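Local coordinates for sugar ABC transporter, sugar-binding protein (PDB 2HEU) that probably binds a sugar outside the cell and delivers it to an ABC transporter, as the sugar-binding component of the system, at residues I82-W87 against Y113-K118. Residues are numbered along the deposited sequence; the frame is centred on the assembly and turned at random.
Sequences IELQEW and YAVNEK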
loop_
_atom_site.group_PDB
_atom_site.type_symbol
_atom_site.label_atom_id
_atom_site.label_comp_id
_atom_site.label_asym_id
_atom_site.label_seq_id
_atom_site.Cartn_x
_atom_site.Cartn_y
_atom_site.Cartn_z
ATOM N N ILE A 82 -9.899 1.996 9.580
ATOM C CA ILE A 82 -11.157 2.408 10.214
ATOM C C ILE A 82 -10.827 3.073 11.543
ATOM O O ILE A 82 -11.531 3.996 11.952
ATOM C CB ILE A 82 -12.086 1.165 10.403
ATOM C CG1 ILE A 82 -12.369 0.500 9.021
ATOM C CG2 ILE A 82 -13.391 1.585 11.076
ATOM C CD1 ILE A 82 -12.762 1.479 7.867
ATOM N N GLU A 83 -9.791 2.615 12.229
ATOM C CA GLU A 83 -9.408 3.243 13.481
ATOM C C GLU A 83 -9.044 4.705 13.288
ATOM O O GLU A 83 -9.442 5.524 14.107
ATOM C CB GLU A 83 -8.276 2.516 14.205
ATOM C CG GLU A 83 -8.677 1.204 14.707
ATOM C CD GLU A 83 -8.922 0.154 13.670
ATOM O OE1 GLU A 83 -8.320 0.195 12.519
ATOM O OE2 GLU A 83 -9.680 -0.780 14.079
ATOM N N LEU A 84 -8.223 5.044 12.309
ATOM C CA LEU A 84 -7.887 6.423 12.073
ATOM C C LEU A 84 -9.201 7.180 11.852
ATOM O O LEU A 84 -9.404 8.254 12.420
ATOM C CB LEU A 84 -6.894 6.545 10.938
ATOM C CG LEU A 84 -6.433 7.985 10.590
ATOM C CD1 LEU A 84 -7.401 8.662 9.732
ATOM C CD2 LEU A 84 -6.096 8.872 11.852
ATOM N N GLN A 85 -10.080 6.652 10.996
ATOM C CA GLN A 85 -11.313 7.391 10.688
ATOM C C GLN A 85 -12.146 7.663 11.924
ATOM O O GLN A 85 -12.563 8.793 12.225
ATOM C CB GLN A 85 -12.145 6.563 9.717
ATOM C CG GLN A 85 -11.450 6.469 8.387
ATOM C CD GLN A 85 -12.075 5.436 7.492
ATOM O OE1 GLN A 85 -11.445 4.953 6.551
ATOM N NE2 GLN A 85 -13.256 5.018 7.817
ATOM N N GLU A 86 -12.375 6.612 12.656
ATOM C CA GLU A 86 -13.283 6.688 13.796
ATOM C C GLU A 86 -12.670 7.497 14.945
ATOM O O GLU A 86 -13.358 8.270 15.611
ATOM C CB GLU A 86 -13.783 5.353 14.222
ATOM C CG GLU A 86 -14.652 4.702 13.113
ATOM C CD GLU A 86 -15.885 5.521 12.748
ATOM O OE1 GLU A 86 -16.561 6.035 13.670
ATOM O OE2 GLU A 86 -16.109 5.766 11.558
ATOM N N TRP A 87 -11.385 7.281 15.209
ATOM C CA TRP A 87 -10.698 7.992 16.241
ATOM C C TRP A 87 -10.630 9.469 15.926
ATOM O O TRP A 87 -10.758 10.320 16.800
ATOM C CB TRP A 87 -9.351 7.352 16.579
ATOM C CG TRP A 87 -9.435 6.024 17.195
ATOM C CD1 TRP A 87 -10.546 5.430 17.835
ATOM C CD2 TRP A 87 -8.413 5.049 17.245
ATOM N NE1 TRP A 87 -10.236 4.199 18.221
ATOM C CE2 TRP A 87 -8.938 3.930 17.914
ATOM C CE3 TRP A 87 -7.103 5.007 16.819
ATOM C CZ2 TRP A 87 -8.232 2.772 18.120
ATOM C CZ3 TRP A 87 -6.421 3.841 17.032
ATOM C CH2 TRP A 87 -6.956 2.766 17.684
ATOM N N TYR A 113 -7.262 11.226 2.994
ATOM C CA TYR A 113 -7.570 10.596 4.263
ATOM C C TYR A 113 -8.289 11.554 5.189
ATOM O O TYR A 113 -8.437 11.256 6.381
ATOM C CB TYR A 113 -6.314 10.013 4.904
ATOM C CG TYR A 113 -5.525 9.170 3.991
ATOM C CD1 TYR A 113 -5.797 7.833 3.814
ATOM C CD2 TYR A 113 -4.470 9.690 3.289
ATOM C CE1 TYR A 113 -4.942 7.040 2.985
ATOM C CE2 TYR A 113 -3.630 8.944 2.458
ATOM C CZ TYR A 113 -3.890 7.590 2.327
ATOM O OH TYR A 113 -3.106 6.731 1.624
ATOM N N ALA A 114 -8.740 12.690 4.678
ATOM C CA ALA A 114 -9.436 13.677 5.527
ATOM C C ALA A 114 -10.674 13.042 6.136
ATOM O O ALA A 114 -11.306 12.210 5.520
ATOM C CB ALA A 114 -9.808 14.974 4.719
ATOM N N VAL A 115 -11.019 13.510 7.311
ATOM C CA VAL A 115 -12.195 13.128 8.070
ATOM C C VAL A 115 -12.956 14.390 8.400
ATOM O O VAL A 115 -12.389 15.320 8.968
ATOM C CB VAL A 115 -11.840 12.365 9.345
ATOM C CG1 VAL A 115 -13.064 11.957 10.226
ATOM C CG2 VAL A 115 -11.052 11.159 8.986
ATOM N N ASN A 116 -14.210 14.467 7.939
ATOM C CA ASN A 116 -14.969 15.748 8.024
ATOM C C ASN A 116 -14.137 16.916 7.462
ATOM O O ASN A 116 -14.130 18.019 8.041
ATOM C CB ASN A 116 -15.409 16.056 9.456
ATOM C CG ASN A 116 -16.227 14.942 10.087
ATOM O OD1 ASN A 116 -16.036 14.597 11.281
ATOM N ND2 ASN A 116 -17.187 14.411 9.331
ATOM N N GLU A 117 -13.507 16.626 6.324
ATOM C CA GLU A 117 -12.674 17.491 5.482
ATOM C C GLU A 117 -11.380 17.997 6.184
ATOM O O GLU A 117 -10.649 18.810 5.576
ATOM C CB GLU A 117 -13.473 18.679 4.923
ATOM C CG GLU A 117 -14.690 18.319 4.029
ATOM C CD GLU A 117 -15.840 17.688 4.794
ATOM O OE1 GLU A 117 -16.341 18.280 5.774
ATOM O OE2 GLU A 117 -16.260 16.569 4.421
ATOM N N LYS A 118 -11.069 17.491 7.400
ATOM C CA LYS A 118 -9.883 17.877 8.144
ATOM C C LYS A 118 -8.839 16.816 8.078
ATOM O O LYS A 118 -9.181 15.631 7.988
ATOM C CB LYS A 118 -10.302 18.175 9.601
ATOM C CG LYS A 118 -11.214 19.316 9.741
ATOM C CD LYS A 118 -11.737 19.495 11.166
ATOM C CE LYS A 118 -12.838 18.539 11.457
ATOM N NZ LYS A 118 -14.137 19.000 10.797
#
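L84 meets Y113 at the backbone, not at the phenol ring: L84 CD1 lies 4.4 Å from Y113 O. No ring stacks across this contact. The Y113 side chain touches P79 and A291, and its OH hydrogen-bonds to Y109 OH and G292 N. The W87 indole carries E83 O over one face, 2.9 Å above the ring plane and offset toward the rim. That oxygen also accepts the helical bond from W87 N.

V115 carries most of the contact from the loop side. Its two methyls divide the work. CG1 is anti to the backbone N (chi1 179°) and reaches the carbonyl of Q85, with CG1 to Q85 O at 3.8 Å. CG2, beside the V115 backbone N, lies 4.1 Å from Q85 CA. It also approaches L84 CD1 at 4.5 Å. No hydrogen bond crosses between the segments; methyls pack on carbonyl oxygens and on each other. Q85 O takes a weak hydrogen bond from K89 NZ one turn on.

V115 opens a type I' beta turn that ends at K118. N116 and E117 both have positive phi. Backbone bonds in both directions join V115 and K118. This is the tight two-residue reversal common in beta hairpins, here in a loop of the solute-binding protein fold. K118 NZ adds a 2.9 Å bond to N116 O, tilted 25° from the carbonyl plane.

V115 also packs on A88 and K89, and N116 on K89, so the turn rests against helix 82-89. W87 extends from that helix onto L62, K63, V66 and L67 of helix 58-67. The loop then runs into strand 122-123, an outermost strand of the mixed sheet that includes strand 74-76, which precedes the helix.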